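Local atomic coordinates of ferrous IRON transport protein B homolog (Methanocaldococcus jannaschii, PDB entry 2WJI), a protein that binds guanine nucleotides through its G domain, the part described here, and probably drives GTP-dependent transport of ferrous iron across the cell membrane. Residues Lys40-Phe45 with Lys53-Pro58; Pro82-Asn87 with Asn110-Leu115; Ala114-Asp119 with Leu144-Lys149. One frame throughout, in Å; residues are numbered along the deposited sequence.

In the fold
All three contacts belong to one mixed sheet of the G domain, whose strand order runs 42-47, 50-56, 3-9, 84-90, 111-116, 141-143. Contact 1 is the antiparallel hairpin at one margin; contact 2 is a parallel pair nearer the middle, its centre about 13 Å from that of contact 1. Contacts 2 and 3 share A114 and L115, so strand 111-116 leads from the buried sheet directly into the guanine pocket, with about 16 Å between their centres. Contacts 1 and 3, about 18 Å apart centre to centre, serve opposite ends of the nucleotide: D56 lies near the magnesium ion and K16, whereas 114-119 and 144-149 hold the base.

Contact 1: Lys40-Phe45 with Lys53-Pro58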
ATOM      1  N   LYS A  40      -7.705  14.058   4.196  1.00 52.72           N
ATOM      2  CA  LYS A  40      -6.375  14.411   3.719  1.00 51.50           C
ATOM      3  C   LYS A  40      -5.761  13.219   2.993  1.00 48.89           C
ATOM      4  O   LYS A  40      -5.874  12.078   3.442  1.00 44.95           O
ATOM      5  CB  LYS A  40      -5.486  14.861   4.879  1.00 55.08           C
ATOM      6  CG  LYS A  40      -5.882  16.214   5.448  1.00 59.83           C
ATOM      7  CD  LYS A  40      -4.975  16.640   6.584  1.00 63.22           C
ATOM      8  CE  LYS A  40      -5.524  17.871   7.286  1.00 66.92           C
ATOM      9  NZ  LYS A  40      -6.908  17.652   7.806  1.00 65.80           N
ATOM     10  N   LYS A  41      -5.131  13.490   1.855  1.00 49.57           N
ATOM     11  CA  LYS A  41      -4.533  12.443   1.037  1.00 47.24           C
ATOM     12  C   LYS A  41      -3.007  12.537   1.067  1.00 40.90           C
ATOM     13  O   LYS A  41      -2.317  11.733   0.442  1.00 36.63           O
ATOM     14  CB  LYS A  41      -5.035  12.548  -0.401  1.00 50.85           C
ATOM     15  CG  LYS A  41      -6.526  12.822  -0.502  1.00 58.77           C
ATOM     16  CD  LYS A  41      -7.349  11.552  -0.366  1.00 61.47           C
ATOM     17  CE  LYS A  41      -7.378  10.784  -1.673  1.00 63.32           C
ATOM     18  NZ  LYS A  41      -8.345   9.664  -1.624  1.00 65.10           N
ATOM     19  N   GLU A  42      -2.491  13.529   1.786  1.00 38.02           N
ATOM     20  CA  GLU A  42      -1.051  13.675   1.975  1.00 35.18           C
ATOM     21  C   GLU A  42      -0.698  13.834   3.445  1.00 39.59           C
ATOM     22  O   GLU A  42      -1.406  14.507   4.194  1.00 49.31           O
ATOM     23  CB  GLU A  42      -0.509  14.857   1.173  1.00 39.12           C
ATOM     24  CG  GLU A  42      -0.184  14.513  -0.266  1.00 51.93           C
ATOM     25  CD  GLU A  42       0.255  15.718  -1.075  1.00 62.67           C
ATOM     26  OE1 GLU A  42      -0.612  16.558  -1.408  1.00 69.54           O
ATOM     27  OE2 GLU A  42       1.461  15.817  -1.393  1.00 61.21           O
ATOM     28  N   GLY A  43       0.407  13.216   3.849  1.00 30.22           N
ATOM     29  CA  GLY A  43       0.858  13.272   5.227  1.00 38.70           C
ATOM     30  C   GLY A  43       2.260  12.716   5.334  1.00 38.43           C
ATOM     31  O   GLY A  43       2.938  12.551   4.322  1.00 40.26           O
ATOM     32  N   GLU A  44       2.697  12.419   6.551  1.00 37.06           N
ATOM     33  CA  GLU A  44       4.024  11.856   6.750  1.00 35.91           C
ATOM     34  C   GLU A  44       4.144  11.155   8.099  1.00 35.35           C
ATOM     35  O   GLU A  44       3.353  11.402   9.012  1.00 35.82           O
ATOM     36  CB  GLU A  44       5.095  12.952   6.625  1.00 40.94           C
ATOM     37  CG  GLU A  44       4.973  14.061   7.663  1.00 45.42           C
ATOM     38  CD  GLU A  44       6.042  15.144   7.530  1.00 48.87           C
ATOM     39  OE1 GLU A  44       6.598  15.554   8.568  1.00 48.96           O
ATOM     40  OE2 GLU A  44       6.324  15.589   6.398  1.00 51.43           O
ATOM     41  N   PHE A  45       5.125  10.261   8.204  1.00 30.40           N
ATOM     42  CA  PHE A  45       5.562   9.730   9.488  1.00 33.87           C
ATOM     43  C   PHE A  45       7.082   9.685   9.525  1.00 35.70           C
ATOM     44  O   PHE A  45       7.744   9.777   8.493  1.00 35.88           O
ATOM     45  CB  PHE A  45       4.996   8.334   9.749  1.00 31.90           C
ATOM     46  CG  PHE A  45       5.471   7.289   8.779  1.00 31.02           C
ATOM     47  CD1 PHE A  45       6.583   6.516   9.067  1.00 30.49           C
ATOM     48  CD2 PHE A  45       4.793   7.065   7.588  1.00 34.57           C
ATOM     49  CE1 PHE A  45       7.018   5.547   8.182  1.00 30.24           C
ATOM     50  CE2 PHE A  45       5.221   6.095   6.704  1.00 33.50           C
ATOM     51  CZ  PHE A  45       6.343   5.338   7.004  1.00 31.17           C
ATOM     52  N   LYS A  53       7.127  10.798   3.437  1.00 27.45           N
ATOM     53  CA  LYS A  53       5.957  11.522   2.972  1.00 32.14           C
ATOM     54  C   LYS A  53       5.035  10.555   2.232  1.00 32.81           C
ATOM     55  O   LYS A  53       5.460   9.845   1.319  1.00 34.33           O
ATOM     56  CB  LYS A  53       6.371  12.689   2.064  1.00 35.46           C
ATOM     57  CG  LYS A  53       7.290  13.701   2.750  1.00 46.46           C
ATOM     58  CD  LYS A  53       7.960  14.632   1.739  1.00 56.52           C
ATOM     59  CE  LYS A  53       8.969  15.557   2.414  1.00 61.72           C
ATOM     60  NZ  LYS A  53       9.612  16.483   1.440  1.00 65.06           N
ATOM     61  N   VAL A  54       3.771  10.530   2.635  1.00 35.18           N
ATOM     62  CA  VAL A  54       2.831   9.541   2.127  1.00 31.29           C
ATOM     63  C   VAL A  54       1.715  10.201   1.325  1.00 34.36           C
ATOM     64  O   VAL A  54       1.125  11.198   1.756  1.00 33.29           O
ATOM     65  CB  VAL A  54       2.213   8.717   3.268  1.00 26.73           C
ATOM     66  CG1 VAL A  54       1.320   7.607   2.714  1.00 23.80           C
ATOM     67  CG2 VAL A  54       3.303   8.135   4.170  1.00 22.73           C
ATOM     68  N   VAL A  55       1.436   9.640   0.152  1.00 29.58           N
ATOM     69  CA  VAL A  55       0.294  10.062  -0.646  1.00 30.33           C
ATOM     70  C   VAL A  55      -0.624   8.870  -0.902  1.00 32.19           C
ATOM     71  O   VAL A  55      -0.160   7.783  -1.263  1.00 29.73           O
ATOM     72  CB  VAL A  55       0.726  10.697  -1.986  1.00 40.77           C
ATOM     73  CG1 VAL A  55       1.489   9.693  -2.824  1.00 46.45           C
ATOM     74  CG2 VAL A  55      -0.483  11.210  -2.746  1.00 40.55           C
ATOM     75  N   ASP A  56      -1.922   9.086  -0.701  1.00 30.14           N
ATOM     76  CA  ASP A  56      -2.931   8.051  -0.848  1.00 27.85           C
ATOM     77  C   ASP A  56      -3.575   8.252  -2.214  1.00 30.30           C
ATOM     78  O   ASP A  56      -4.291   9.231  -2.426  1.00 28.69           O
ATOM     79  CB  ASP A  56      -3.970   8.198   0.263  1.00 29.90           C
ATOM     80  CG  ASP A  56      -4.872   6.972   0.407  1.00 34.13           C
ATOM     81  OD1 ASP A  56      -4.730   6.016  -0.383  1.00 32.52           O
ATOM     82  OD2 ASP A  56      -5.728   6.966   1.324  1.00 33.60           O
ATOM     83  N   LEU A  57      -3.293   7.341  -3.141  1.00 26.63           N
ATOM     84  CA  LEU A  57      -3.807   7.442  -4.506  1.00 28.15           C
ATOM     85  C   LEU A  57      -5.206   6.853  -4.602  1.00 27.51           C
ATOM     86  O   LEU A  57      -5.565   5.939  -3.835  1.00 25.50           O
ATOM     87  CB  LEU A  57      -2.865   6.752  -5.504  1.00 27.70           C
ATOM     88  CG  LEU A  57      -1.452   7.338  -5.640  1.00 32.18           C
ATOM     89  CD1 LEU A  57      -0.551   6.418  -6.465  1.00 32.81           C
ATOM     90  CD2 LEU A  57      -1.487   8.737  -6.250  1.00 38.64           C
ATOM     91  N   PRO A  58      -6.006   7.379  -5.544  1.00 28.42           N
ATOM     92  CA  PRO A  58      -7.380   6.924  -5.752  1.00 28.01           C
ATOM     93  C   PRO A  58      -7.425   5.426  -6.013  1.00 29.68           C
ATOM     94  O   PRO A  58      -6.556   4.895  -6.715  1.00 27.10           O
ATOM     95  CB  PRO A  58      -7.819   7.688  -7.011  1.00 33.22           C
ATOM     96  CG  PRO A  58      -6.923   8.886  -7.074  1.00 37.63           C
ATOM     97  CD  PRO A  58      -5.616   8.446  -6.488  1.00 34.00           C
TER
HETATM   98  O   HOH W   1      -7.636   7.246  -2.026  1.00 33.65           O
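K53 pairs with E44 as an antiparallel non-hydrogen-bonded pair, their CA atoms 4.3 Å apart. The aliphatic start of K53 lies by E44, but its extended chain leads away from the partner strand, leaving K53 NZ and E44 OE2 separated by 6.0 Å, too far for an ion pair. V54 follows in a hydrogen-bonded pair with G43 that uses both backbone links: V54 N donates to G43 O at 2.8 Å and nearly straight (173°), while G43 N returns a bond to V54 O. V54 CG2, the branch anti to the carbonyl carbon, is the one that meets F45, 3.8 Å from its CE2, approaching the ring obliquely. F45 also meets the ring of F52, and V54 rests on F20 of helix 16-24, placing this face in the core. V55 turns to the other face, where its CG2 lies beside E42 CG at 4.1 Å, the two side chains pointing the same way. At D56 the backbone N closes the pairing with a bond to K41 O (2.9 Å). K41 bends at chi2 and chi3, which brings its CE to 3.5 Å from D56 O. Its ammonium then reaches a water that also bonds weakly to L57 O, tying the lysine to the chain just beyond the strand. The strands run at 143° to each other, as expected of a twisted hairpin, here 42-47 with 50-56 at the margin of a P-loop GTPase sheet. D56, L57 and P58 begin the predicted DLPG nucleotide-binding motif (G3), with D56 touching K16 and S17 of the P-loop.

Contact 2: Pro82-Asn87 with Asn110-Leu115; sequences PDLVVN and NLLLAL
N110 ND2 donates to D83 O at 2.9 Å, and that oxygen lies close to the amide plane of the asparagine. Along this side chain, CB passes D83 O at 3.5 Å; CG, anti to the backbone N (chi1 -170°), lies 3.6 Å from the same oxygen, and ND2 at the tip has a second acceptor in A162 O. A leucine in place of N110 would probably leave D83 O without this donor and break the side-chain link to A162. Parallel pairing takes over beyond this point: N110 O accepts from V85 N (2.8 Å, 177°), V85 O from L112 N, L112 O from N87 N, and N87 O from A114 N. On one face L84 CD1 packs against L112 CB at 3.7 Å, while V86 CG1 touches A114 CB. The other face brings V85 CG1 to 3.7 Å from L111 CD1, which also lies by N87 CB. The strand directions differ by 26°, the twist of a parallel pair, and the strands join as a beta-alpha-beta unit through helix 94-106, whose L104 and M105 pack on N87 and L111; helix 152-162 meets L84 and L112 on the opposite face, with strand 3-9 flanking 84-90.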
ATOM      1  N   PRO A  82       7.629   7.903  -7.266  1.00 26.64           N
ATOM      2  CA  PRO A  82       7.753   7.640  -5.824  1.00 23.33           C
ATOM      3  C   PRO A  82       8.953   6.742  -5.535  1.00 25.67           C
ATOM      4  O   PRO A  82       9.263   5.867  -6.349  1.00 28.05           O
ATOM      5  CB  PRO A  82       6.477   6.869  -5.495  1.00 26.31           C
ATOM      6  CG  PRO A  82       5.534   7.163  -6.573  1.00 24.33           C
ATOM      7  CD  PRO A  82       6.300   7.570  -7.791  1.00 26.16           C
ATOM      8  N   ASP A  83       9.620   6.965  -4.402  1.00 27.05           N
ATOM      9  CA  ASP A  83      10.703   6.091  -3.957  1.00 29.45           C
ATOM     10  C   ASP A  83      10.188   4.680  -3.669  1.00 27.89           C
ATOM     11  O   ASP A  83      10.905   3.695  -3.837  1.00 29.22           O
ATOM     12  CB  ASP A  83      11.373   6.661  -2.704  1.00 31.27           C
ATOM     13  CG  ASP A  83      12.089   7.977  -2.975  1.00 34.74           C
ATOM     14  OD1 ASP A  83      12.955   8.015  -3.876  1.00 35.16           O
ATOM     15  OD2 ASP A  83      11.785   8.972  -2.283  1.00 37.35           O
ATOM     16  N   LEU A  84       8.938   4.581  -3.233  1.00 23.39           N
ATOM     17  CA  LEU A  84       8.338   3.277  -2.973  1.00 21.20           C
ATOM     18  C   LEU A  84       6.850   3.332  -3.270  1.00 24.36           C
ATOM     19  O   LEU A  84       6.173   4.295  -2.907  1.00 25.51           O
ATOM     20  CB  LEU A  84       8.566   2.850  -1.505  1.00 22.21           C
ATOM     21  CG  LEU A  84       7.930   1.528  -1.045  1.00 26.60           C
ATOM     22  CD1 LEU A  84       8.456   0.361  -1.865  1.00 31.89           C
ATOM     23  CD2 LEU A  84       8.150   1.262   0.457  1.00 25.48           C
ATOM     24  N   VAL A  85       6.345   2.305  -3.944  1.00 21.35           N
ATOM     25  CA  VAL A  85       4.907   2.152  -4.103  1.00 24.02           C
ATOM     26  C   VAL A  85       4.468   1.045  -3.158  1.00 27.13           C
ATOM     27  O   VAL A  85       4.938  -0.092  -3.262  1.00 32.38           O
ATOM     28  CB  VAL A  85       4.518   1.820  -5.560  1.00 24.42           C
ATOM     29  CG1 VAL A  85       3.034   1.454  -5.657  1.00 25.01           C
ATOM     30  CG2 VAL A  85       4.837   2.997  -6.482  1.00 25.93           C
ATOM     31  N   VAL A  86       3.599   1.389  -2.211  1.00 25.52           N
ATOM     32  CA  VAL A  86       3.074   0.408  -1.279  1.00 21.77           C
ATOM     33  C   VAL A  86       1.739  -0.095  -1.828  1.00 27.32           C
ATOM     34  O   VAL A  86       0.720   0.600  -1.767  1.00 28.01           O
ATOM     35  CB  VAL A  86       2.899   0.986   0.150  1.00 17.23           C
ATOM     36  CG1 VAL A  86       2.297  -0.049   1.070  1.00 22.71           C
ATOM     37  CG2 VAL A  86       4.233   1.455   0.719  1.00 17.95           C
ATOM     38  N   ASN A  87       1.756  -1.296  -2.392  1.00 24.28           N
ATOM     39  CA  ASN A  87       0.561  -1.859  -3.003  1.00 28.19           C
ATOM     40  C   ASN A  87      -0.240  -2.584  -1.927  1.00 24.29           C
ATOM     41  O   ASN A  87       0.169  -3.646  -1.424  1.00 21.38           O
ATOM     42  CB  ASN A  87       0.944  -2.784  -4.164  1.00 27.05           C
ATOM     43  CG  ASN A  87      -0.259  -3.408  -4.861  1.00 32.78           C
ATOM     44  OD1 ASN A  87      -1.384  -2.887  -4.827  1.00 32.82           O
ATOM     45  ND2 ASN A  87      -0.018  -4.541  -5.512  1.00 28.78           N
ATOM     46  N   ASN A 110       9.253   0.519  -7.857  1.00 34.48           N
ATOM     47  CA  ASN A 110       9.829  -0.064  -6.648  1.00 32.36           C
ATOM     48  C   ASN A 110       8.693  -0.416  -5.700  1.00 31.76           C
ATOM     49  O   ASN A 110       8.050   0.466  -5.136  1.00 31.88           O
ATOM     50  CB  ASN A 110      10.777   0.921  -5.967  1.00 28.44           C
ATOM     51  CG  ASN A 110      11.582   0.275  -4.851  1.00 34.22           C
ATOM     52  OD1 ASN A 110      11.777  -0.941  -4.840  1.00 40.96           O
ATOM     53  ND2 ASN A 110      12.062   1.086  -3.915  1.00 29.74           N
ATOM     54  N   LEU A 111       8.453  -1.705  -5.514  1.00 33.60           N
ATOM     55  CA  LEU A 111       7.178  -2.139  -4.966  1.00 34.28           C
ATOM     56  C   LEU A 111       7.305  -2.871  -3.639  1.00 32.05           C
ATOM     57  O   LEU A 111       8.297  -3.552  -3.384  1.00 31.77           O
ATOM     58  CB  LEU A 111       6.470  -3.027  -5.986  1.00 36.81           C
ATOM     59  CG  LEU A 111       4.998  -3.353  -5.764  1.00 40.56           C
ATOM     60  CD1 LEU A 111       4.146  -2.089  -5.801  1.00 35.48           C
ATOM     61  CD2 LEU A 111       4.542  -4.340  -6.823  1.00 44.05           C
ATOM     62  N   LEU A 112       6.278  -2.717  -2.807  1.00 29.25           N
ATOM     63  CA  LEU A 112       6.169  -3.404  -1.526  1.00 27.73           C
ATOM     64  C   LEU A 112       4.699  -3.720  -1.295  1.00 28.21           C
ATOM     65  O   LEU A 112       3.832  -2.859  -1.465  1.00 30.35           O
ATOM     66  CB  LEU A 112       6.678  -2.525  -0.390  1.00 27.52           C
ATOM     67  CG  LEU A 112       6.396  -3.065   1.013  1.00 34.62           C
ATOM     68  CD1 LEU A 112       7.011  -4.438   1.170  1.00 41.82           C
ATOM     69  CD2 LEU A 112       6.936  -2.118   2.086  1.00 34.86           C
ATOM     70  N   LEU A 113       4.424  -4.955  -0.900  1.00 26.54           N
ATOM     71  CA  LEU A 113       3.052  -5.426  -0.785  1.00 28.97           C
ATOM     72  C   LEU A 113       2.588  -5.415   0.670  1.00 29.07           C
ATOM     73  O   LEU A 113       3.183  -6.068   1.525  1.00 33.75           O
ATOM     74  CB  LEU A 113       2.952  -6.835  -1.362  1.00 36.52           C
ATOM     75  CG  LEU A 113       1.781  -7.103  -2.303  1.00 47.17           C
ATOM     76  CD1 LEU A 113       1.699  -5.991  -3.321  1.00 50.06           C
ATOM     77  CD2 LEU A 113       1.949  -8.449  -2.993  1.00 46.97           C
ATOM     78  N   ALA A 114       1.536  -4.653   0.946  1.00 26.94           N
ATOM     79  CA  ALA A 114       0.895  -4.659   2.249  1.00 27.44           C
ATOM     80  C   ALA A 114      -0.387  -5.480   2.155  1.00 29.20           C
ATOM     81  O   ALA A 114      -1.348  -5.085   1.492  1.00 25.94           O
ATOM     82  CB  ALA A 114       0.607  -3.237   2.712  1.00 26.35           C
ATOM     83  N   LEU A 115      -0.381  -6.623   2.833  1.00 25.86           N
ATOM     84  CA  LEU A 115      -1.444  -7.612   2.752  1.00 24.58           C
ATOM     85  C   LEU A 115      -2.386  -7.417   3.931  1.00 25.96           C
ATOM     86  O   LEU A 115      -2.131  -7.901   5.044  1.00 23.17           O
ATOM     87  CB  LEU A 115      -0.822  -9.008   2.762  1.00 25.92           C
ATOM     88  CG  LEU A 115      -1.703 -10.242   2.600  1.00 31.89           C
ATOM     89  CD1 LEU A 115      -2.334 -10.293   1.217  1.00 34.77           C
ATOM     90  CD2 LEU A 115      -0.861 -11.477   2.850  1.00 34.51           C
TER
HETATM   91  O   HOH W   2       8.972   3.129  -7.990  1.00 36.13           O

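Contact 3: Ala114-Asp119 with Leu144-Lys149. With GNP (phosphoaminophosphonic acid-guanylate ester), chain C.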
ATOM      1  N   ALA A 114       1.536  -4.653   0.946  1.00 26.94           N
ATOM      2  CA  ALA A 114       0.895  -4.659   2.249  1.00 27.44           C
ATOM      3  C   ALA A 114      -0.387  -5.480   2.155  1.00 29.20           C
ATOM      4  O   ALA A 114      -1.348  -5.085   1.492  1.00 25.94           O
ATOM      5  CB  ALA A 114       0.607  -3.237   2.712  1.00 26.35           C
ATOM      6  N   LEU A 115      -0.381  -6.623   2.833  1.00 25.86           N
ATOM      7  CA  LEU A 115      -1.444  -7.612   2.752  1.00 24.58           C
ATOM      8  C   LEU A 115      -2.386  -7.417   3.931  1.00 25.96           C
ATOM      9  O   LEU A 115      -2.131  -7.901   5.044  1.00 23.17           O
ATOM     10  CB  LEU A 115      -0.822  -9.008   2.762  1.00 25.92           C
ATOM     11  CG  LEU A 115      -1.703 -10.242   2.600  1.00 31.89           C
ATOM     12  CD1 LEU A 115      -2.334 -10.293   1.217  1.00 34.77           C
ATOM     13  CD2 LEU A 115      -0.861 -11.477   2.850  1.00 34.51           C
ATOM     14  N   ASN A 116      -3.454  -6.673   3.678  1.00 21.96           N
ATOM     15  CA  ASN A 116      -4.370  -6.217   4.704  1.00 25.78           C
ATOM     16  C   ASN A 116      -5.538  -7.172   4.958  1.00 28.02           C
ATOM     17  O   ASN A 116      -5.765  -8.120   4.205  1.00 30.77           O
ATOM     18  CB  ASN A 116      -4.895  -4.828   4.335  1.00 24.28           C
ATOM     19  CG  ASN A 116      -5.430  -4.071   5.534  1.00 29.61           C
ATOM     20  OD1 ASN A 116      -4.978  -4.278   6.657  1.00 31.93           O
ATOM     21  ND2 ASN A 116      -6.386  -3.177   5.299  1.00 28.27           N
ATOM     22  N   LYS A 117      -6.267  -6.910   6.039  1.00 23.70           N
ATOM     23  CA  LYS A 117      -7.440  -7.683   6.418  1.00 25.38           C
ATOM     24  C   LYS A 117      -7.092  -9.131   6.760  1.00 26.79           C
ATOM     25  O   LYS A 117      -7.871 -10.044   6.490  1.00 26.03           O
ATOM     26  CB  LYS A 117      -8.516  -7.611   5.324  1.00 24.68           C
ATOM     27  CG  LYS A 117      -8.891  -6.180   4.943  1.00 28.81           C
ATOM     28  CD  LYS A 117     -10.154  -6.137   4.075  1.00 30.52           C
ATOM     29  CE  LYS A 117     -10.567  -4.696   3.809  1.00 30.72           C
ATOM     30  NZ  LYS A 117     -11.904  -4.594   3.154  1.00 29.63           N
ATOM     31  N   MET A 118      -5.925  -9.336   7.369  1.00 31.26           N
ATOM     32  CA  MET A 118      -5.506 -10.685   7.737  1.00 29.87           C
ATOM     33  C   MET A 118      -6.446 -11.262   8.777  1.00 24.59           C
ATOM     34  O   MET A 118      -6.639 -12.477   8.849  1.00 27.73           O
ATOM     35  CB  MET A 118      -4.064 -10.701   8.262  1.00 30.95           C
ATOM     36  CG  MET A 118      -3.000 -10.449   7.200  1.00 27.83           C
ATOM     37  SD  MET A 118      -2.786 -11.817   6.039  1.00 42.68           S
ATOM     38  CE  MET A 118      -2.015 -13.041   7.103  1.00 38.40           C
ATOM     39  N   ASP A 119      -7.037 -10.394   9.590  1.00 28.78           N
ATOM     40  CA  ASP A 119      -7.995 -10.841  10.594  1.00 30.99           C
ATOM     41  C   ASP A 119      -9.263 -11.407   9.927  1.00 34.32           C
ATOM     42  O   ASP A 119      -9.844 -12.387  10.400  1.00 31.84           O
ATOM     43  CB  ASP A 119      -8.362  -9.698  11.541  1.00 30.86           C
ATOM     44  CG  ASP A 119      -9.044  -8.540  10.822  1.00 36.01           C
ATOM     45  OD1 ASP A 119     -10.165  -8.158  11.223  1.00 42.61           O
ATOM     46  OD2 ASP A 119      -8.468  -8.013   9.850  1.00 30.60           O
ATOM     47  N   LEU A 144      -0.850  -7.594   7.549  1.00 27.05           N
ATOM     48  CA  LEU A 144      -1.370  -6.749   8.614  1.00 28.92           C
ATOM     49  C   LEU A 144      -2.886  -6.748   8.724  1.00 30.50           C
ATOM     50  O   LEU A 144      -3.588  -7.262   7.854  1.00 28.71           O
ATOM     51  CB  LEU A 144      -0.840  -5.320   8.483  1.00 31.91           C
ATOM     52  CG  LEU A 144      -1.216  -4.469   7.274  1.00 32.39           C
ATOM     53  CD1 LEU A 144      -0.937  -3.012   7.567  1.00 34.23           C
ATOM     54  CD2 LEU A 144      -0.470  -4.920   6.026  1.00 29.83           C
ATOM     55  N   SER A 145      -3.378  -6.180   9.818  1.00 29.50           N
ATOM     56  CA  SER A 145      -4.802  -5.930   9.982  1.00 31.45           C
ATOM     57  C   SER A 145      -4.944  -4.498  10.468  1.00 28.90           C
ATOM     58  O   SER A 145      -4.920  -4.238  11.676  1.00 27.09           O
ATOM     59  CB  SER A 145      -5.421  -6.903  10.985  1.00 33.70           C
ATOM     60  OG  SER A 145      -5.180  -8.246  10.601  1.00 36.72           O
ATOM     61  N   ALA A 146      -5.093  -3.577   9.525  1.00 25.76           N
ATOM     62  CA  ALA A 146      -4.986  -2.151   9.811  1.00 26.75           C
ATOM     63  C   ALA A 146      -6.090  -1.593  10.702  1.00 26.01           C
ATOM     64  O   ALA A 146      -5.854  -0.654  11.476  1.00 30.38           O
ATOM     65  CB  ALA A 146      -4.904  -1.362   8.518  1.00 26.37           C
ATOM     66  N   ALA A 147      -7.288  -2.157  10.593  1.00 23.29           N
ATOM     67  CA  ALA A 147      -8.398  -1.719  11.430  1.00 32.92           C
ATOM     68  C   ALA A 147      -8.183  -2.125  12.893  1.00 37.51           C
ATOM     69  O   ALA A 147      -8.753  -1.518  13.802  1.00 39.55           O
ATOM     70  CB  ALA A 147      -9.715  -2.273  10.908  1.00 31.14           C
ATOM     71  N   LYS A 148      -7.373  -3.158  13.112  1.00 33.72           N
ATOM     72  CA  LYS A 148      -7.018  -3.572  14.472  1.00 36.55           C
ATOM     73  C   LYS A 148      -5.668  -2.990  14.876  1.00 39.99           C
ATOM     74  O   LYS A 148      -5.119  -3.336  15.928  1.00 41.97           O
ATOM     75  CB  LYS A 148      -6.977  -5.097  14.591  1.00 30.78           C
ATOM     76  CG  LYS A 148      -8.334  -5.768  14.508  1.00 38.87           C
ATOM     77  CD  LYS A 148      -8.350  -7.068  15.303  1.00 46.10           C
ATOM     78  CE  LYS A 148      -9.552  -7.905  14.920  1.00 56.37           C
ATOM     79  NZ  LYS A 148     -10.729  -7.042  14.617  1.00 60.24           N
ATOM     80  N   LYS A 149      -5.142  -2.114  14.026  1.00 38.74           N
ATOM     81  CA  LYS A 149      -3.845  -1.479  14.235  1.00 40.46           C
ATOM     82  C   LYS A 149      -2.762  -2.501  14.544  1.00 37.46           C
ATOM     83  O   LYS A 149      -1.924  -2.291  15.419  1.00 38.66           O
ATOM     84  CB  LYS A 149      -3.925  -0.428  15.340  1.00 50.35           C
ATOM     85  CG  LYS A 149      -5.230   0.347  15.346  1.00 60.13           C
ATOM     86  CD  LYS A 149      -5.045   1.738  15.924  1.00 67.45           C
ATOM     87  CE  LYS A 149      -6.212   2.119  16.827  1.00 71.28           C
ATOM     88  NZ  LYS A 149      -7.516   1.584  16.351  1.00 71.83           N
TER
HETATM   89  PG  GNP C1166     -11.546   3.564  -1.099  1.00 32.59           P
HETATM   90  O1G GNP C1166     -10.757   4.813  -0.869  1.00 29.73           O
HETATM   91  O2G GNP C1166     -11.107   2.788  -2.327  1.00 29.98           O
HETATM   92  O3G GNP C1166     -12.959   4.092  -1.174  1.00 37.89           O
HETATM   93  N3B GNP C1166     -11.453   2.591   0.173  1.00 31.56           N
HETATM   94  PB  GNP C1166     -10.181   2.316   1.106  1.00 31.59           P
HETATM   95  O1B GNP C1166      -9.199   1.496   0.370  1.00 27.88           O
HETATM   96  O2B GNP C1166      -9.688   3.601   1.602  1.00 26.02           O
HETATM   97  O3A GNP C1166     -10.641   1.489   2.319  1.00 30.98           O
HETATM   98  PA  GNP C1166     -10.892   1.991   3.762  1.00 32.39           P
HETATM   99  O1A GNP C1166      -9.593   2.081   4.478  1.00 36.74           O
HETATM  100  O2A GNP C1166     -11.745   3.201   3.787  1.00 26.57           O
HETATM  101  O5' GNP C1166     -11.695   0.833   4.445  1.00 43.44           O
HETATM  102  C5' GNP C1166     -12.591   0.046   3.671  1.00 41.36           C
HETATM  103  C4' GNP C1166     -13.338  -0.918   4.575  1.00 38.57           C
HETATM  104  O4' GNP C1166     -12.489  -2.038   4.942  1.00 31.70           O
HETATM  105  C3' GNP C1166     -13.830  -0.310   5.884  1.00 39.43           C
HETATM  106  O3' GNP C1166     -15.059  -0.924   6.254  1.00 44.20           O
HETATM  107  C2' GNP C1166     -12.740  -0.711   6.857  1.00 36.88           C
HETATM  108  O2' GNP C1166     -13.223  -0.807   8.179  1.00 42.39           O
HETATM  109  C1' GNP C1166     -12.408  -2.103   6.344  1.00 30.41           C
HETATM  110  N9  GNP C1166     -11.076  -2.514   6.757  1.00 29.52           N
HETATM  111  C8  GNP C1166      -9.916  -1.782   6.646  1.00 32.81           C
HETATM  112  N7  GNP C1166      -8.875  -2.410   7.121  1.00 31.57           N
HETATM  113  C5  GNP C1166      -9.380  -3.624   7.589  1.00 28.46           C
HETATM  114  C6  GNP C1166      -8.725  -4.716   8.210  1.00 30.48           C
HETATM  115  O6  GNP C1166      -7.521  -4.833   8.489  1.00 32.23           O
HETATM  116  N1  GNP C1166      -9.610  -5.750   8.528  1.00 22.50           N
HETATM  117  C2  GNP C1166     -10.964  -5.731   8.276  1.00 30.08           C
HETATM  118  N2  GNP C1166     -11.658  -6.820   8.654  1.00 26.42           N
HETATM  119  N3  GNP C1166     -11.586  -4.713   7.689  1.00 32.81           N
HETATM  120  C4  GNP C1166     -10.738  -3.699   7.377  1.00 30.18           C
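L144 N donates to L115 O (2.8 Å, 168°), and its own carbonyl receives M118 N, so the backbone at 144 bridges the strand end and the first turn of helix 118-123. L144 CD2 packs on A114 CB at 3.9 Å. N116, its CG swung opposite the backbone N (chi1 -159°), presents OD1 to A146 N, which lies in the carbonyl plane at 3.0 Å; its ND2 bonds to V14 O. This asparagine therefore ties the 145-147 loop to the P-loop. S145 OG takes a weak bond from D119 N. The D119 carboxylate, its CG between the backbone N and the carbonyl carbon, grips the guanine with both oxygens: OD2 accepts from N1 of the nucleotide (2.9 Å, 177°) and OD1 from N2 (3.3 Å). K148 NZ forms a long salt bridge to OD1, which may help to balance the carboxylate charge. The extended chain of K117 lies over one face of the base, CG 3.6 Å from its C6, and NZ bonds to the ribose O4' and to N13 O. From the other face, A147 CB comes to 3.6 Å from C5; A147 N bonds weakly to O6, and A146 N lies 2.9 Å from O6. N116 to D119 form the NKMD version of the G4 NKxD motif and S145 to A147 the G5 loop, together the guanine-recognition site of a P-loop GTPase.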